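PDB 2WAA: xylan esterase, putative, AXE2C from Cellvibrio japonicus, which removes acetyl groups from plant cell wall polysaccharides, deacetylating acetylated xylan and glucomannan with equal efficiency. Local coordinates for residues M23-I28 with Q180-G185; F208-G211 with A216-W219. All blocks are in the same frame, centred on the assembly; numbering follows the deposited sequence.

Interaction 1: residues M23-I28 with Q180-G185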
loop_
_atom_site.group_PDB
_atom_site.type_symbol
_atom_site.label_atom_id
_atom_site.label_comp_id
_atom_site.label_asym_id
_atom_site.label_seq_id
_atom_site.Cartn_x
_atom_site.Cartn_y
_atom_site.Cartn_z
ATOM N N MET A 23 -4.034 -9.858 0.109
ATOM C CA MET A 23 -4.226 -8.699 0.988
ATOM C C MET A 23 -3.881 -7.480 0.133
ATOM O O MET A 23 -2.784 -7.409 -0.414
ATOM C CB MET A 23 -3.278 -8.782 2.199
ATOM C CG MET A 23 -3.523 -7.566 3.200
ATOM S SD MET A 23 -2.333 -7.677 4.539
ATOM C CE MET A 23 -0.804 -7.071 3.807
ATOM N N GLY A 24 -4.802 -6.530 -0.010
ATOM C CA GLY A 24 -4.536 -5.357 -0.893
ATOM C C GLY A 24 -5.521 -5.390 -2.052
ATOM O O GLY A 24 -6.146 -6.429 -2.334
ATOM N N ARG A 25 -5.708 -4.262 -2.717
ATOM C CA ARG A 25 -6.660 -4.209 -3.815
ATOM C C ARG A 25 -6.229 -4.939 -5.092
ATOM O O ARG A 25 -5.149 -4.669 -5.647
ATOM C CB ARG A 25 -6.946 -2.753 -4.162
ATOM C CG ARG A 25 -7.662 -2.049 -2.998
ATOM C CD ARG A 25 -8.170 -0.648 -3.407
ATOM N NE ARG A 25 -8.810 0.052 -2.297
ATOM C CZ ARG A 25 -9.343 1.276 -2.402
ATOM N NH1 ARG A 25 -9.364 1.895 -3.558
ATOM N NH2 ARG A 25 -9.899 1.869 -1.350
ATOM N N THR A 26 -7.096 -5.825 -5.575
ATOM C CA THR A 26 -6.856 -6.515 -6.843
ATOM C C THR A 26 -8.120 -6.453 -7.727
ATOM O O THR A 26 -9.250 -6.395 -7.217
ATOM C CB THR A 26 -6.484 -8.006 -6.614
ATOM O OG1 THR A 26 -7.574 -8.681 -5.942
ATOM C CG2 THR A 26 -5.186 -8.112 -5.783
ATOM N N HIS A 27 -7.920 -6.482 -9.045
ATOM C CA HIS A 27 -9.026 -6.573 -9.995
ATOM C C HIS A 27 -9.056 -8.020 -10.527
ATOM O O HIS A 27 -8.021 -8.549 -10.922
ATOM C CB HIS A 27 -8.802 -5.630 -11.152
ATOM C CG HIS A 27 -9.950 -5.635 -12.112
ATOM N ND1 HIS A 27 -11.154 -5.045 -11.809
ATOM C CD2 HIS A 27 -10.109 -6.238 -13.316
ATOM C CE1 HIS A 27 -12.000 -5.239 -12.814
ATOM N NE2 HIS A 27 -11.390 -5.957 -13.739
ATOM N N ILE A 28 -10.224 -8.663 -10.470
ATOM C CA ILE A 28 -10.338 -10.049 -10.899
ATOM C C ILE A 28 -10.752 -10.028 -12.369
ATOM O O ILE A 28 -11.848 -9.495 -12.716
ATOM C CB ILE A 28 -11.409 -10.779 -10.111
ATOM C CG1 ILE A 28 -11.075 -10.733 -8.610
ATOM C CG2 ILE A 28 -11.517 -12.269 -10.594
ATOM C CD1 ILE A 28 -12.196 -11.353 -7.745
ATOM N N GLN A 180 -4.124 -2.303 3.758
ATOM C CA GLN A 180 -4.088 -1.864 2.339
ATOM C C GLN A 180 -3.467 -0.472 2.287
ATOM O O GLN A 180 -3.757 0.386 3.144
ATOM C CB GLN A 180 -5.484 -1.770 1.757
ATOM C CG GLN A 180 -6.188 -3.111 1.659
ATOM C CD GLN A 180 -7.349 -3.018 0.682
ATOM O OE1 GLN A 180 -7.861 -1.912 0.371
ATOM N NE2 GLN A 180 -7.768 -4.168 0.186
ATOM N N LEU A 181 -2.599 -0.269 1.304
ATOM C CA LEU A 181 -2.041 1.056 1.022
ATOM C C LEU A 181 -2.800 1.618 -0.206
ATOM O O LEU A 181 -2.884 0.935 -1.268
ATOM C CB LEU A 181 -0.552 0.928 0.701
ATOM C CG LEU A 181 0.291 0.212 1.749
ATOM C CD1 LEU A 181 1.771 0.193 1.304
ATOM C CD2 LEU A 181 0.165 0.839 3.194
ATOM N N VAL A 182 -3.399 2.805 -0.072
ATOM C CA VAL A 182 -4.143 3.415 -1.195
ATOM C C VAL A 182 -3.539 4.808 -1.287
ATOM O O VAL A 182 -3.911 5.706 -0.540
ATOM C CB VAL A 182 -5.674 3.418 -0.940
ATOM C CG1 VAL A 182 -6.435 4.285 -1.990
ATOM C CG2 VAL A 182 -6.195 1.973 -1.005
ATOM N N CYS A 183 -2.558 4.947 -2.169
ATOM C CA CYS A 183 -1.676 6.115 -2.169
ATOM C C CYS A 183 -1.214 6.312 -3.607
ATOM O O CYS A 183 -1.219 5.367 -4.414
ATOM C CB CYS A 183 -0.497 5.899 -1.226
ATOM S SG CYS A 183 0.296 4.251 -1.500
ATOM N N TRP A 184 -0.797 7.531 -3.927
ATOM C CA TRP A 184 -0.314 7.825 -5.282
ATOM C C TRP A 184 0.725 8.925 -5.176
ATOM O O TRP A 184 0.416 10.046 -4.697
ATOM C CB TRP A 184 -1.490 8.283 -6.162
ATOM C CG TRP A 184 -1.219 8.128 -7.643
ATOM C CD1 TRP A 184 -0.265 8.767 -8.357
ATOM C CD2 TRP A 184 -1.938 7.309 -8.564
ATOM N NE1 TRP A 184 -0.322 8.403 -9.683
ATOM C CE2 TRP A 184 -1.340 7.485 -9.825
ATOM C CE3 TRP A 184 -3.004 6.413 -8.437
ATOM C CZ2 TRP A 184 -1.793 6.827 -10.963
ATOM C CZ3 TRP A 184 -3.445 5.738 -9.571
ATOM C CH2 TRP A 184 -2.835 5.952 -10.820
ATOM N N GLY A 185 1.943 8.652 -5.615
ATOM C CA GLY A 185 2.972 9.694 -5.546
ATOM C C GLY A 185 2.605 10.988 -6.265
ATOM O O GLY A 185 2.043 10.980 -7.374
HETATM O O HOH W 1 -7.396 -6.999 1.029
HETATM O O HOH W 2 -4.271 -1.867 -1.860
HETATM O O HOH W 3 -9.703 0.080 0.971
#

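Interaction 2: residues F208-G211 with A216-W219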
loop_
_atom_site.group_PDB
_atom_site.type_symbol
_atom_site.label_atom_id
_atom_site.label_comp_id
_atom_site.label_asym_id
_atom_site.label_seq_id
_atom_site.Cartn_x
_atom_site.Cartn_y
_atom_site.Cartn_z
ATOM N N PHE A 208 -10.760 3.765 -6.670
ATOM C CA PHE A 208 -10.347 2.911 -7.788
ATOM C C PHE A 208 -9.663 1.669 -7.303
ATOM O O PHE A 208 -8.855 1.710 -6.375
ATOM C CB PHE A 208 -9.326 3.671 -8.651
ATOM C CG PHE A 208 -9.854 4.952 -9.254
ATOM C CD1 PHE A 208 -11.213 5.093 -9.509
ATOM C CD2 PHE A 208 -8.973 5.959 -9.628
ATOM C CE1 PHE A 208 -11.695 6.268 -10.111
ATOM C CE2 PHE A 208 -9.461 7.142 -10.219
ATOM C CZ PHE A 208 -10.788 7.280 -10.463
ATOM N N THR A 209 -9.917 0.544 -7.958
ATOM C CA THR A 209 -9.169 -0.642 -7.571
ATOM C C THR A 209 -7.693 -0.514 -7.957
ATOM O O THR A 209 -6.775 -0.995 -7.246
ATOM C CB THR A 209 -9.758 -1.849 -8.311
ATOM O OG1 THR A 209 -11.119 -2.010 -7.886
ATOM C CG2 THR A 209 -8.966 -3.127 -8.003
ATOM N N LEU A 210 -7.471 0.055 -9.140
ATOM C CA LEU A 210 -6.117 0.369 -9.613
ATOM C C LEU A 210 -6.277 1.377 -10.739
ATOM O O LEU A 210 -7.377 1.524 -11.248
ATOM C CB LEU A 210 -5.444 -0.894 -10.167
ATOM C CG LEU A 210 -6.220 -1.723 -11.238
ATOM C CD1 LEU A 210 -6.322 -1.031 -12.588
ATOM C CD2 LEU A 210 -5.560 -3.112 -11.435
ATOM N N GLY A 211 -5.200 2.046 -11.147
ATOM C CA GLY A 211 -5.272 2.966 -12.277
ATOM C C GLY A 211 -5.945 4.274 -11.930
ATOM O O GLY A 211 -6.477 4.429 -10.839
ATOM N N ALA A 216 -10.715 3.328 -15.026
ATOM C CA ALA A 216 -10.262 2.603 -13.835
ATOM C C ALA A 216 -11.455 1.905 -13.178
ATOM O O ALA A 216 -12.468 2.516 -12.937
ATOM C CB ALA A 216 -9.565 3.569 -12.840
ATOM N N PRO A 217 -11.312 0.623 -12.844
ATOM C CA PRO A 217 -12.339 -0.122 -12.113
ATOM C C PRO A 217 -12.642 0.452 -10.728
ATOM O O PRO A 217 -11.697 0.806 -9.991
ATOM C CB PRO A 217 -11.767 -1.534 -11.994
ATOM C CG PRO A 217 -10.389 -1.486 -12.521
ATOM C CD PRO A 217 -10.046 -0.111 -13.006
ATOM N N GLN A 218 -13.938 0.511 -10.389
ATOM C CA GLN A 218 -14.427 0.893 -9.071
ATOM C C GLN A 218 -14.152 -0.185 -8.058
ATOM O O GLN A 218 -14.482 -1.364 -8.242
ATOM C CB GLN A 218 -15.929 1.151 -9.061
ATOM C CG GLN A 218 -16.322 2.424 -9.790
ATOM C CD GLN A 218 -15.880 3.642 -9.018
ATOM O OE1 GLN A 218 -16.240 3.825 -7.861
ATOM N NE2 GLN A 218 -15.061 4.460 -9.646
ATOM N N TRP A 219 -13.532 0.230 -6.978
ATOM C CA TRP A 219 -13.308 -0.644 -5.827
ATOM C C TRP A 219 -14.578 -0.758 -4.990
ATOM O O TRP A 219 -15.113 0.262 -4.450
ATOM C CB TRP A 219 -12.139 -0.104 -4.959
ATOM C CG TRP A 219 -11.906 -0.912 -3.736
ATOM C CD1 TRP A 219 -12.219 -0.559 -2.441
ATOM C CD2 TRP A 219 -11.334 -2.215 -3.670
ATOM N NE1 TRP A 219 -11.858 -1.568 -1.575
ATOM C CE2 TRP A 219 -11.315 -2.598 -2.305
ATOM C CE3 TRP A 219 -10.836 -3.105 -4.632
ATOM C CZ2 TRP A 219 -10.832 -3.827 -1.881
ATOM C CZ3 TRP A 219 -10.351 -4.327 -4.223
ATOM C CH2 TRP A 219 -10.340 -4.677 -2.844
#

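Interaction 1: residues M23-I28 with Q180-G185
Gly24 and Gln180 bring the two backbones nearest, with Gly24 CA 4.8 Å from Gln180 CA. No direct hydrogen bond joins the main chains; water 2 bridges them instead, accepting from Arg25 N and donating to Leu181 O. Gly24 has a positive phi (116°) and backbone angles at which a beta carbon would collide with the carbonyl O of Met23.

The side chains of Arg25 and Gln180 cross at about a right angle. Arg25 CG lies beside its own backbone N (chi1 -65°), and the chain then runs extended to NE, passing Gln180 OE1 and reaching Val182. Gln180 OE1 lies in the guanidinium plane at its edge and accepts a weak hydrogen bond from Arg25 NE (3.4 Å, 152° at the hydrogen). Water 3 lies at the same edge, donating to Gln180 OE1 at 2.8 Å and accepting from Arg25 NH2 at 2.9 Å. At the other end of the amide, Gln180 NE2 and Gly24 N both donate to water 1, while NE2 packs 3.4 Å from Gly24 C. Over one guanidinium face, offset toward the rim, sits the methyl Val182 CG2, 3.5 Å from Arg25 CZ.

The strongest polar partner of Arg25 lies outside the two segments: NH1 donates to Phe208 O, and also to Tyr206 O, and Trp219 makes a cation-pi contact. The buried arginine is thus met by carbonyl oxygens, an amide, water and the indole; its charge would probably polarise these oxygens. A charged guanidinium meeting uncharged oxygens and bridging waters joins the N-terminal beta domain to edge strand 177-183.

Interaction 2: residues F208-G211 with A216-W219
Phe208 meets all four residues of 216-219. Ala216 CB stands over one face of its ring in a CH-pi contact, 4.0 Å from the Phe208 ring centroid and 16° off the normal. The bend of the Gln218 side chain at chi2 (-70°) returns its amide to the ring edge, where NE2 lies in the ring plane, 3.8 Å from Phe208 CE1. Backbone pairing here amounts to a single bridge between Phe208 and Gln218; Phe208 CA also makes a CA-H...O contact with Pro217 O, and Phe208 C lies 3.8 Å from Trp219 CB.

At Thr209 the same Pro217 oxygen receives the direct hydrogen bond of the contact, from Thr209 N at 2.7 Å and nearly straight at 168°. The side chain of Thr209 crosses that of Trp219 at about a right angle. Its OG1 approaches the indole in plane, at the edge, 3.4 Å from Trp219 CE3, while Thr209 CG2 packs beside the same ring atom.

Leu210 points CB across the contact, yet its CD1 comes 3.9 Å from Pro217 CD. Leu210 O also packs against Ala216 CB at 3.4 Å. Gly211, with positive phi, adds a looser approach of its carbonyl O to that methyl, and its N is hydrogen-bonded to Asn107 OD1.

Both segments belong to the loop between helix 202-205 and strand 228-231 of the SGNH-type domain. This folded-back excursion lies against the N-terminal domain, where His27 of strand 27-28 touches Thr209, Leu210 and Pro217.

From the N terminus, residues 23-28 pass from strand 21-23 of one antiparallel sheet to strand 27-28 of the other. The chain completes that beta domain and enters the parallel sheet before 180-185 closes interaction 1, a span of 151 intervening residues. Interaction 2 opens later, at 208-211, and closes after only four more residues, so the two follow in series, neither nested nor crossed. They nevertheless touch, their centres 9 Å apart: packing of Thr26 O on Thr209 CG2 and of Trp184 on Gly211 O places both segments of interaction 1 against 208-211. The long closure joins the two domains, and the short one shapes a loop lying at their interface.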